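Local coordinates for protein endo-beta-mannanase (Rhizomucor miehei, PDB 4QP0) that probably hydrolyses internal beta-1,4-mannosidic linkages at random in mannans, galactomannans and glucomannans, as a secreted glycoside hydrolase of family 5 with a TIM-barrel fold, at residues P10-D15 against D286-M291; R88-I93 against L150-S155; D131-T136 against T193-W198; G221-K226 against V272-D277. All coordinates share one frame; numbering follows the deposited sequence.

Contacts 3 and 4 are buried, whereas contacts 1 and 2 are only partly so, and all four belong to one TIM-barrel domain. Contact 1 lies where strand 11-14 meets the start of barrel strand 289-294; contact 4 lies on helix 270-284, which precedes that strand, and the two touch through Met291 SD and Ile275 CG1, 3.7 Å apart. Helix 136-151 runs between the other two, its end entering contact 2 and its first residue closing the 131-136 segment of contact 3. Chemistry divides them: proline and phenylalanine in contact 1, a charged carboxylate-guanidinium pair in contact 2, an aromatic cluster round Trp198 in contact 3, and Trp274 against two phenylalanines in contact 4.

Contact 1 of 4, residues P10-D15 against D286-M291; sequences PQFTLD and DKPVIM
Phe12 and Pro288 make the apolar part of this contact. Pro288 CB sits almost directly over the middle of the Phe12 ring, 3.9 Å from its centroid and 8° off the ring normal, a CH-pi contact in which the proline ring covers one face of the aromatic one. The Phe12 ring reaches this place because CG stands anti to its own carbonyl carbon (chi1 -75°), which brings the end of the side chain nearer to Pro288 than its root. Ile290 takes a different position: its CB lies near the plane of the Phe12 ring, 4.5 Å from CE2 at the ring edge. Strand 11-14 lies between strands 6-8 and 17-25, antiparallel to both, at the start of the chain, and Pro288 immediately precedes barrel strand 289-294. Phe12 thus joins the N-terminal strands to one end of the TIM barrel, where Phe168 and Phe252 meet its ring edge-to-face and Ala319 touches it too. Contacts of backbone oxygens form the second group, and here Pro10 has a comparable share, its CA 4.3 Å from Pro288 CA. Pro288 CA approaches Pro10 O at 3.2 Å, a CA-H...O contact with an angle of 125° at the hydrogen, and Pro288 CG lies 3.4 Å from Gln11 O. Two carbonyls of the first segment are therefore lined by proline carbons. At the margin, Pro10 and Asp286 run side by side and point the same way, with Asp286 OD1 3.2 Å from Pro10 CD. Gln11 NE2 bonds Tyr20 OH, while Lys287 NZ bonds Ile250 O and Leu245 O.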
# COMPACT_ATOMS: atom_id res chain seq x y z
N PRO A 10 5.09 -18.25 -6.32
CA PRO A 10 4.51 -17.06 -6.97
C PRO A 10 3.09 -16.69 -6.52
O PRO A 10 2.60 -15.63 -6.88
CB PRO A 10 4.51 -17.45 -8.46
CG PRO A 10 4.40 -18.94 -8.46
CD PRO A 10 5.14 -19.41 -7.23
N GLN A 11 2.44 -17.56 -5.74
CA GLN A 11 1.04 -17.32 -5.35
C GLN A 11 0.87 -16.90 -3.89
O GLN A 11 1.67 -17.27 -3.02
CB GLN A 11 0.18 -18.56 -5.60
CG GLN A 11 0.21 -19.10 -7.02
CD GLN A 11 -0.33 -20.51 -7.10
OE1 GLN A 11 0.14 -21.42 -6.41
NE2 GLN A 11 -1.34 -20.70 -7.95
N PHE A 12 -0.18 -16.13 -3.64
CA PHE A 12 -0.68 -15.94 -2.29
C PHE A 12 -1.48 -17.18 -1.96
O PHE A 12 -2.05 -17.82 -2.85
CB PHE A 12 -1.58 -14.72 -2.20
CG PHE A 12 -0.84 -13.42 -2.22
CD1 PHE A 12 0.14 -13.13 -1.25
CD2 PHE A 12 -1.13 -12.46 -3.18
CE1 PHE A 12 0.81 -11.93 -1.27
CE2 PHE A 12 -0.47 -11.25 -3.20
CZ PHE A 12 0.51 -10.99 -2.24
N THR A 13 -1.55 -17.52 -0.68
CA THR A 13 -2.28 -18.69 -0.25
C THR A 13 -3.08 -18.43 1.02
O THR A 13 -2.58 -17.84 1.98
CB THR A 13 -1.37 -19.95 -0.17
OG1 THR A 13 -2.15 -21.09 0.16
CG2 THR A 13 -0.24 -19.79 0.86
N LEU A 14 -4.34 -18.84 1.00
CA LEU A 14 -5.22 -18.74 2.15
C LEU A 14 -5.79 -20.12 2.47
O LEU A 14 -6.55 -20.68 1.68
CB LEU A 14 -6.35 -17.73 1.90
CG LEU A 14 -7.08 -17.19 3.13
CD1 LEU A 14 -6.12 -16.66 4.19
CD2 LEU A 14 -8.06 -16.11 2.72
N ASP A 15 -5.40 -20.64 3.63
CA ASP A 15 -5.64 -22.03 4.01
C ASP A 15 -4.79 -22.93 3.11
O ASP A 15 -3.57 -22.75 3.03
CB ASP A 15 -7.13 -22.41 3.95
CG ASP A 15 -7.98 -21.61 4.94
OD1 ASP A 15 -7.64 -21.57 6.14
OD2 ASP A 15 -9.01 -21.03 4.50
N ASP A 286 10.68 -16.16 -6.91
CA ASP A 286 9.55 -17.03 -6.64
C ASP A 286 8.65 -16.43 -5.56
O ASP A 286 8.36 -17.08 -4.56
CB ASP A 286 10.04 -18.44 -6.28
CG ASP A 286 9.19 -19.53 -6.90
OD1 ASP A 286 8.28 -19.20 -7.70
OD2 ASP A 286 9.43 -20.72 -6.58
N LYS A 287 8.23 -15.18 -5.78
CA LYS A 287 7.43 -14.41 -4.83
C LYS A 287 6.25 -13.75 -5.53
O LYS A 287 6.41 -13.26 -6.65
CB LYS A 287 8.25 -13.31 -4.17
CG LYS A 287 9.33 -13.80 -3.25
CD LYS A 287 9.90 -12.66 -2.44
CE LYS A 287 11.03 -13.19 -1.58
NZ LYS A 287 11.58 -12.15 -0.68
N PRO A 288 5.08 -13.71 -4.86
CA PRO A 288 3.94 -13.04 -5.45
C PRO A 288 4.21 -11.56 -5.60
O PRO A 288 4.96 -10.96 -4.80
CB PRO A 288 2.82 -13.26 -4.42
CG PRO A 288 3.31 -14.35 -3.54
CD PRO A 288 4.78 -14.16 -3.49
N VAL A 289 3.64 -10.99 -6.66
CA VAL A 289 3.68 -9.56 -6.89
C VAL A 289 2.23 -9.09 -7.04
O VAL A 289 1.37 -9.85 -7.51
CB VAL A 289 4.54 -9.20 -8.12
CG1 VAL A 289 4.54 -7.71 -8.38
CG2 VAL A 289 5.98 -9.67 -7.91
N ILE A 290 1.97 -7.86 -6.60
CA ILE A 290 0.64 -7.29 -6.65
C ILE A 290 0.70 -5.88 -7.24
O ILE A 290 1.49 -5.04 -6.79
CB ILE A 290 -0.04 -7.31 -5.25
CG1 ILE A 290 -1.49 -6.83 -5.33
CG2 ILE A 290 0.78 -6.52 -4.23
CD1 ILE A 290 -2.18 -6.71 -3.98
N MET A 291 -0.11 -5.65 -8.27
CA MET A 291 -0.32 -4.31 -8.79
C MET A 291 -1.34 -3.69 -7.86
O MET A 291 -2.55 -3.76 -8.09
CB MET A 291 -0.84 -4.35 -10.23
CG MET A 291 -1.08 -2.97 -10.83
SD MET A 291 -1.20 -3.02 -12.62
CE MET A 291 -2.77 -3.84 -12.89

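Contact 2 of 4, residues R88-I93 against L150-S155; sequences RIDYII and LNRENS
Asp90 and Arg152 meet with their side chains crossing at about a right angle, the carboxylate and guanidinium planes turned 33° apart. The arginine grips side-on with two nitrogens, one to each oxygen: NE donates to Asp90 OD1 at 2.9 Å, and NH2 to Asp90 OD2 at 2.8 Å. Both oxygens lie close to the guanidinium plane. Seen from the carboxylate the fit is less flat, because OD1 is met on its syn side, whereas NH2 reaches OD2 from above the plane. An extended chain from CG to NE, begun by a CG anti to the backbone N (chi1 -168°), carries the guanidinium of Arg152 out to the aspartate. Ser155 adds two more bonds to OD2: its hydroxyl OG donates to the anti lone pair at 2.9 Å, and its backbone N approaches from well above the carboxylate plane, 2.8 Å from OD2. Asn154 lies against the root of the same aspartate, with OD1 3.4 Å from Asp90 CB, and its ND2 gives a weak bond to Asp90 O. Asn154 and Ile93 run antiparallel past each other, Asn154 ND2 lying 3.8 Å from Ile93 CB. Asn154 OD1 also bonds Leu156 N. The segments join helix 87-98 to the extended loop that follows helix 136-151, on the outer helical layer of the TIM barrel. With Tyr161 OH also bonding OD1, the carboxylate takes five hydrogen bonds; this concentration of donors would favour its ionised form and holds this loop against the helix.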
# COMPACT_ATOMS: atom_id res chain seq x y z
N ARG A 88 -10.12 4.15 15.88
CA ARG A 88 -10.69 4.18 14.54
C ARG A 88 -10.20 2.99 13.69
O ARG A 88 -10.95 2.44 12.87
CB ARG A 88 -10.37 5.49 13.83
CG ARG A 88 -11.21 6.69 14.27
CD ARG A 88 -10.96 7.88 13.36
NE ARG A 88 -11.99 8.90 13.49
CZ ARG A 88 -13.08 8.98 12.73
NH1 ARG A 88 -13.31 8.09 11.76
NH2 ARG A 88 -13.96 9.95 12.93
N ILE A 89 -8.94 2.61 13.89
CA ILE A 89 -8.39 1.44 13.19
C ILE A 89 -9.04 0.17 13.74
O ILE A 89 -9.46 -0.69 12.95
CB ILE A 89 -6.85 1.38 13.26
CG1 ILE A 89 -6.23 2.63 12.63
CG2 ILE A 89 -6.31 0.13 12.57
CD1 ILE A 89 -6.61 2.90 11.19
N ASP A 90 -9.16 0.08 15.07
CA ASP A 90 -9.83 -1.04 15.74
C ASP A 90 -11.19 -1.29 15.11
O ASP A 90 -11.56 -2.43 14.84
CB ASP A 90 -10.00 -0.75 17.24
CG ASP A 90 -8.68 -0.77 18.04
OD1 ASP A 90 -7.58 -1.01 17.48
OD2 ASP A 90 -8.74 -0.54 19.26
N TYR A 91 -11.94 -0.23 14.87
CA TYR A 91 -13.27 -0.35 14.29
C TYR A 91 -13.21 -0.82 12.84
O TYR A 91 -14.05 -1.61 12.40
CB TYR A 91 -14.05 0.97 14.42
CG TYR A 91 -15.47 0.87 13.90
CD1 TYR A 91 -16.48 0.27 14.66
CD2 TYR A 91 -15.80 1.36 12.63
CE1 TYR A 91 -17.78 0.17 14.17
CE2 TYR A 91 -17.10 1.27 12.14
CZ TYR A 91 -18.08 0.68 12.91
OH TYR A 91 -19.35 0.59 12.41
N ILE A 92 -12.21 -0.34 12.10
CA ILE A 92 -12.02 -0.76 10.71
C ILE A 92 -11.75 -2.26 10.63
O ILE A 92 -12.41 -2.97 9.86
CB ILE A 92 -10.91 0.05 10.01
CG1 ILE A 92 -11.39 1.48 9.76
CG2 ILE A 92 -10.51 -0.60 8.69
CD1 ILE A 92 -10.27 2.47 9.48
N ILE A 93 -10.80 -2.73 11.44
CA ILE A 93 -10.45 -4.16 11.49
C ILE A 93 -11.67 -5.02 11.84
O ILE A 93 -11.78 -6.14 11.37
CB ILE A 93 -9.34 -4.44 12.53
CG1 ILE A 93 -8.11 -3.56 12.27
CG2 ILE A 93 -8.94 -5.91 12.52
CD1 ILE A 93 -7.08 -3.63 13.38
N LEU A 150 1.78 -2.79 15.87
CA LEU A 150 1.75 -4.26 15.84
C LEU A 150 1.34 -4.88 17.19
O LEU A 150 0.69 -5.93 17.22
CB LEU A 150 3.09 -4.86 15.40
CG LEU A 150 3.82 -4.41 14.13
CD1 LEU A 150 4.89 -5.42 13.76
CD2 LEU A 150 2.88 -4.20 12.96
N ASN A 151 1.74 -4.22 18.28
CA ASN A 151 1.45 -4.71 19.63
C ASN A 151 0.06 -4.33 20.16
O ASN A 151 -0.45 -4.97 21.08
CB ASN A 151 2.52 -4.24 20.62
CG ASN A 151 3.80 -5.06 20.51
OD1 ASN A 151 3.77 -6.29 20.57
ND2 ASN A 151 4.92 -4.38 20.36
N ARG A 152 -0.54 -3.29 19.58
CA ARG A 152 -1.83 -2.80 20.05
C ARG A 152 -2.86 -3.91 20.17
O ARG A 152 -3.02 -4.71 19.25
CB ARG A 152 -2.37 -1.70 19.14
CG ARG A 152 -3.55 -0.96 19.75
CD ARG A 152 -4.27 -0.04 18.77
NE ARG A 152 -5.63 0.27 19.23
CZ ARG A 152 -5.93 1.13 20.22
NH1 ARG A 152 -4.97 1.78 20.87
NH2 ARG A 152 -7.19 1.33 20.55
N GLU A 153 -3.54 -3.97 21.31
CA GLU A 153 -4.73 -4.81 21.44
C GLU A 153 -5.93 -4.09 20.82
O GLU A 153 -6.11 -2.88 21.02
CB GLU A 153 -5.02 -5.12 22.91
CG GLU A 153 -6.14 -6.12 23.14
CD GLU A 153 -6.50 -6.29 24.60
OE1 GLU A 153 -7.05 -5.34 25.20
OE2 GLU A 153 -6.24 -7.37 25.15
N ASN A 154 -6.74 -4.83 20.07
CA ASN A 154 -7.95 -4.27 19.50
C ASN A 154 -8.93 -4.03 20.63
O ASN A 154 -9.38 -4.98 21.27
CB ASN A 154 -8.55 -5.23 18.48
CG ASN A 154 -9.62 -4.58 17.62
OD1 ASN A 154 -10.59 -4.01 18.12
ND2 ASN A 154 -9.44 -4.67 16.31
N SER A 155 -9.26 -2.77 20.88
CA SER A 155 -10.13 -2.42 22.01
C SER A 155 -11.58 -2.89 21.85
O SER A 155 -12.35 -2.88 22.81
CB SER A 155 -10.07 -0.92 22.31
OG SER A 155 -10.73 -0.15 21.32

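Contact 3 of 4, residues D131-T136 against T193-W198; sequences DFYTNT and TVTTAW
Trp198 carries its indole toward Tyr133 and Phe132 with CG anti to the backbone N (chi1 172°), while Tyr133 turns CG beside its own backbone N. The three rings then gather as an aromatic cluster. Tyr133 CD1 stands over one face of the indole, 3.4 Å from Trp198 CD2, and CE1 follows it, 3.7 Å from Trp198 CZ3. The pair is oblique, with centroids 4.7 Å apart and planes at 49°. The indole face is touched by backbone as well: Tyr133 CA makes a CH-pi contact to the five-membered ring, 4.0 Å from its centroid. Phe132 meets the benzene end, where its CE2 comes 3.4 Å from Trp198 CZ2, again obliquely with planes at 59°. The cluster joins helix 192-209, one of the outer helices of the TIM barrel, to the loop between helices 116-124 and 136-151. Met117 of the former touches all three rings, and Phe142 of the latter meets both Phe132 and Trp198. A smaller aliphatic patch lies one helical turn earlier: Val194 CG1 packs 4.0 Å from Tyr133 CB and also reaches Thr134 CG2, the valine and threonine crossing at about a right angle. Tyr133 OH bonds Arg177 O, and Asp131 O accepts from the N of both Thr134 and Asn135, which closes the turn presenting the rings.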
# COMPACT_ATOMS: atom_id res chain seq x y z
N ASP A 131 16.76 11.84 4.69
CA ASP A 131 17.27 11.77 6.07
C ASP A 131 16.55 10.64 6.80
O ASP A 131 17.15 9.95 7.65
CB ASP A 131 17.05 13.08 6.83
CG ASP A 131 18.15 14.10 6.60
OD1 ASP A 131 19.29 13.70 6.26
OD2 ASP A 131 17.88 15.31 6.78
N PHE A 132 15.28 10.45 6.45
CA PHE A 132 14.43 9.39 7.01
C PHE A 132 14.99 7.99 6.78
O PHE A 132 14.71 7.07 7.55
CB PHE A 132 13.01 9.50 6.44
CG PHE A 132 12.00 8.67 7.17
CD1 PHE A 132 11.65 8.96 8.48
CD2 PHE A 132 11.39 7.60 6.54
CE1 PHE A 132 10.72 8.19 9.15
CE2 PHE A 132 10.45 6.83 7.20
CZ PHE A 132 10.12 7.12 8.51
N TYR A 133 15.79 7.84 5.72
CA TYR A 133 16.37 6.55 5.34
C TYR A 133 17.68 6.22 6.06
O TYR A 133 18.10 5.06 6.08
CB TYR A 133 16.58 6.48 3.82
CG TYR A 133 15.31 6.70 3.01
CD1 TYR A 133 14.07 6.27 3.48
CD2 TYR A 133 15.36 7.30 1.76
CE1 TYR A 133 12.92 6.47 2.73
CE2 TYR A 133 14.21 7.50 1.01
CZ TYR A 133 13.00 7.08 1.50
OH TYR A 133 11.85 7.26 0.76
N THR A 134 18.31 7.23 6.66
CA THR A 134 19.62 7.04 7.33
C THR A 134 19.65 7.40 8.83
O THR A 134 20.25 6.69 9.63
CB THR A 134 20.76 7.78 6.59
OG1 THR A 134 20.30 9.05 6.10
CG2 THR A 134 21.26 6.94 5.43
N ASN A 135 18.99 8.51 9.17
CA ASN A 135 19.01 9.08 10.52
C ASN A 135 18.54 8.11 11.59
O ASN A 135 17.37 7.73 11.61
CB ASN A 135 18.14 10.35 10.53
CG ASN A 135 18.36 11.19 11.77
OD1 ASN A 135 19.40 11.82 11.93
ND2 ASN A 135 17.36 11.22 12.64
N THR A 136 19.45 7.72 12.50
CA THR A 136 19.14 6.74 13.55
C THR A 136 18.00 7.19 14.48
O THR A 136 17.13 6.38 14.83
CB THR A 136 20.39 6.35 14.37
OG1 THR A 136 21.42 5.89 13.49
CG2 THR A 136 20.08 5.23 15.36
N THR A 193 21.23 1.71 -3.10
CA THR A 193 21.86 1.04 -1.95
C THR A 193 21.25 1.50 -0.63
O THR A 193 20.98 0.68 0.25
CB THR A 193 23.39 1.28 -1.91
OG1 THR A 193 23.99 0.81 -3.12
CG2 THR A 193 24.03 0.56 -0.72
N VAL A 194 21.04 2.81 -0.49
CA VAL A 194 20.52 3.40 0.74
C VAL A 194 19.03 3.10 0.93
O VAL A 194 18.58 2.76 2.03
CB VAL A 194 20.80 4.91 0.79
CG1 VAL A 194 19.88 5.63 1.78
CG2 VAL A 194 22.27 5.16 1.12
N THR A 195 18.26 3.22 -0.15
CA THR A 195 16.84 2.93 -0.13
C THR A 195 16.61 1.47 0.27
O THR A 195 15.86 1.18 1.20
CB THR A 195 16.19 3.29 -1.48
OG1 THR A 195 14.87 3.80 -1.28
CG2 THR A 195 16.15 2.10 -2.43
N THR A 196 17.32 0.56 -0.39
CA THR A 196 17.18 -0.88 -0.17
C THR A 196 17.59 -1.31 1.24
O THR A 196 16.91 -2.14 1.86
CB THR A 196 17.97 -1.67 -1.23
OG1 THR A 196 17.39 -1.42 -2.52
CG2 THR A 196 17.96 -3.17 -0.95
N ALA A 197 18.67 -0.73 1.76
CA ALA A 197 19.14 -1.05 3.11
C ALA A 197 18.15 -0.58 4.19
O ALA A 197 17.91 -1.28 5.17
CB ALA A 197 20.53 -0.47 3.35
N TRP A 198 17.56 0.59 3.99
CA TRP A 198 16.51 1.07 4.88
C TRP A 198 15.31 0.17 4.84
O TRP A 198 14.71 -0.12 5.87
CB TRP A 198 16.12 2.50 4.51
CG TRP A 198 14.91 3.02 5.24
CD1 TRP A 198 14.84 3.48 6.55
CD2 TRP A 198 13.53 3.13 4.73
NE1 TRP A 198 13.56 3.87 6.87
CE2 TRP A 198 12.73 3.69 5.83
CE3 TRP A 198 12.92 2.85 3.52
CZ2 TRP A 198 11.37 3.92 5.69
CZ3 TRP A 198 11.55 3.10 3.39
CH2 TRP A 198 10.80 3.63 4.45

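Contact 4 of 4, residues G221-K226 against V272-D277; sequences GFFNRK and VQWIKD
Trp274 meets three consecutive residues of the loop, Gly221, Phe222 and Phe223, through CZ2, CH2 and CZ3 of its six-membered ring. With CG anti to its backbone N (chi1 -178°), the indole extends from the helix toward the loop, and its CH2 comes 3.6 Å from Gly221 O. The same CH2 lies 3.8 Å from Phe222 CD1, in the plane of the phenyl ring and at its edge. Phe223 approaches differently: its edge is directed at the face of the indole in an offset edge-to-face pair, centroids 6.0 Å apart and planes at 79°, with CD2 4.1 Å from Trp274 CZ3. Positive phi at Gly221, where a CB would jam against the preceding carbonyl, calls for glycine. One turn on, Asp277 adds backbone and CB to the wall beside Phe223, whose CZ is 4.2 Å from Asp277 O. Its carboxylate receives Gln273 NE2 at OD1, 3.2 Å away, and Tyr233 OH at OD2. Arg225 lays its guanidinium over the rim of the Phe223 face opposite Gly221 O, with CZ 3.7 Å above the ring plane, and pairs with Asp242. Helix 270-284 belongs to the outer layer of the TIM barrel: Trp274 NE1 bonds His256 O of strand 253-257, Val272 and Ile275 pack on helix 299-315, and the loop after strand 214-216 packs against the six-membered ring of the indole.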
# COMPACT_ATOMS: atom_id res chain seq x y z
N GLY A 221 7.04 0.19 -7.74
CA GLY A 221 7.61 -0.94 -8.46
C GLY A 221 8.71 -0.55 -9.42
O GLY A 221 8.99 -1.28 -10.37
N PHE A 222 9.33 0.59 -9.16
CA PHE A 222 10.40 1.10 -10.02
C PHE A 222 11.64 0.21 -9.98
O PHE A 222 12.10 -0.16 -8.90
CB PHE A 222 10.73 2.57 -9.67
CG PHE A 222 9.58 3.53 -9.88
CD1 PHE A 222 8.51 3.21 -10.74
CD2 PHE A 222 9.55 4.75 -9.22
CE1 PHE A 222 7.45 4.09 -10.92
CE2 PHE A 222 8.50 5.64 -9.42
CZ PHE A 222 7.45 5.31 -10.27
N PHE A 223 12.14 -0.13 -11.17
CA PHE A 223 13.33 -0.98 -11.33
C PHE A 223 14.62 -0.19 -11.29
O PHE A 223 14.62 1.03 -11.44
CB PHE A 223 13.29 -1.72 -12.67
CG PHE A 223 12.20 -2.74 -12.76
CD1 PHE A 223 12.32 -3.96 -12.10
CD2 PHE A 223 11.07 -2.50 -13.53
CE1 PHE A 223 11.32 -4.91 -12.20
CE2 PHE A 223 10.07 -3.44 -13.63
CZ PHE A 223 10.19 -4.65 -12.97
N ASN A 224 15.72 -0.91 -11.12
CA ASN A 224 17.05 -0.32 -11.24
C ASN A 224 17.87 -1.12 -12.24
O ASN A 224 18.93 -1.67 -11.92
CB ASN A 224 17.74 -0.23 -9.88
CG ASN A 224 19.17 0.25 -9.97
OD1 ASN A 224 19.52 1.07 -10.82
ND2 ASN A 224 20.02 -0.27 -9.09
N ARG A 225 17.36 -1.19 -13.47
CA ARG A 225 18.04 -1.93 -14.53
C ARG A 225 18.90 -1.00 -15.40
O ARG A 225 18.38 -0.13 -16.10
CB ARG A 225 17.04 -2.74 -15.36
CG ARG A 225 16.81 -4.16 -14.84
CD ARG A 225 15.47 -4.33 -14.13
NE ARG A 225 14.43 -4.81 -15.04
CZ ARG A 225 13.74 -5.94 -14.89
NH1 ARG A 225 13.96 -6.75 -13.86
NH2 ARG A 225 12.82 -6.27 -15.79
N LYS A 226 20.22 -1.20 -15.31
CA LYS A 226 21.22 -0.34 -15.96
C LYS A 226 20.91 -0.07 -17.42
O LYS A 226 20.67 -1.00 -18.19
CB LYS A 226 22.61 -0.96 -15.83
N VAL A 272 0.70 -2.13 -20.57
CA VAL A 272 0.64 -3.57 -20.67
C VAL A 272 2.03 -4.15 -20.47
O VAL A 272 2.21 -5.10 -19.71
CB VAL A 272 0.09 -4.03 -22.03
CG1 VAL A 272 0.25 -5.53 -22.19
CG2 VAL A 272 -1.37 -3.64 -22.18
N GLN A 273 3.02 -3.59 -21.16
CA GLN A 273 4.41 -4.02 -20.97
C GLN A 273 4.86 -3.91 -19.51
O GLN A 273 5.63 -4.74 -19.04
CB GLN A 273 5.36 -3.25 -21.90
CG GLN A 273 6.80 -3.73 -21.85
CD GLN A 273 7.02 -4.97 -22.70
OE1 GLN A 273 7.06 -4.89 -23.92
NE2 GLN A 273 7.20 -6.12 -22.05
N TRP A 274 4.36 -2.90 -18.81
CA TRP A 274 4.71 -2.65 -17.40
C TRP A 274 4.23 -3.76 -16.49
O TRP A 274 4.97 -4.20 -15.59
CB TRP A 274 4.11 -1.32 -16.98
CG TRP A 274 4.38 -0.85 -15.57
CD1 TRP A 274 3.45 -0.65 -14.56
CD2 TRP A 274 5.67 -0.45 -14.99
NE1 TRP A 274 4.06 -0.19 -13.42
CE2 TRP A 274 5.39 -0.05 -13.60
CE3 TRP A 274 6.98 -0.40 -15.45
CZ2 TRP A 274 6.39 0.39 -12.74
CZ3 TRP A 274 7.98 0.04 -14.57
CH2 TRP A 274 7.69 0.42 -13.25
N ILE A 275 2.99 -4.21 -16.72
CA ILE A 275 2.40 -5.33 -15.96
C ILE A 275 3.17 -6.61 -16.25
O ILE A 275 3.68 -7.26 -15.33
CB ILE A 275 0.89 -5.52 -16.29
CG1 ILE A 275 0.08 -4.29 -15.88
CG2 ILE A 275 0.33 -6.76 -15.60
CD1 ILE A 275 -1.18 -4.09 -16.68
N LYS A 276 3.25 -6.98 -17.53
CA LYS A 276 4.00 -8.16 -17.98
C LYS A 276 5.39 -8.20 -17.33
O LYS A 276 5.81 -9.25 -16.83
CB LYS A 276 4.14 -8.17 -19.51
CG LYS A 276 2.86 -8.48 -20.26
CD LYS A 276 2.94 -8.07 -21.73
CE LYS A 276 3.39 -9.20 -22.64
NZ LYS A 276 4.86 -9.24 -22.83
N ASP A 277 6.09 -7.07 -17.33
CA ASP A 277 7.42 -6.96 -16.71
C ASP A 277 7.44 -7.31 -15.22
O ASP A 277 8.37 -7.95 -14.75
CB ASP A 277 8.05 -5.59 -16.95
CG ASP A 277 8.50 -5.38 -18.40
OD1 ASP A 277 8.59 -6.38 -19.15
OD2 ASP A 277 8.75 -4.21 -18.79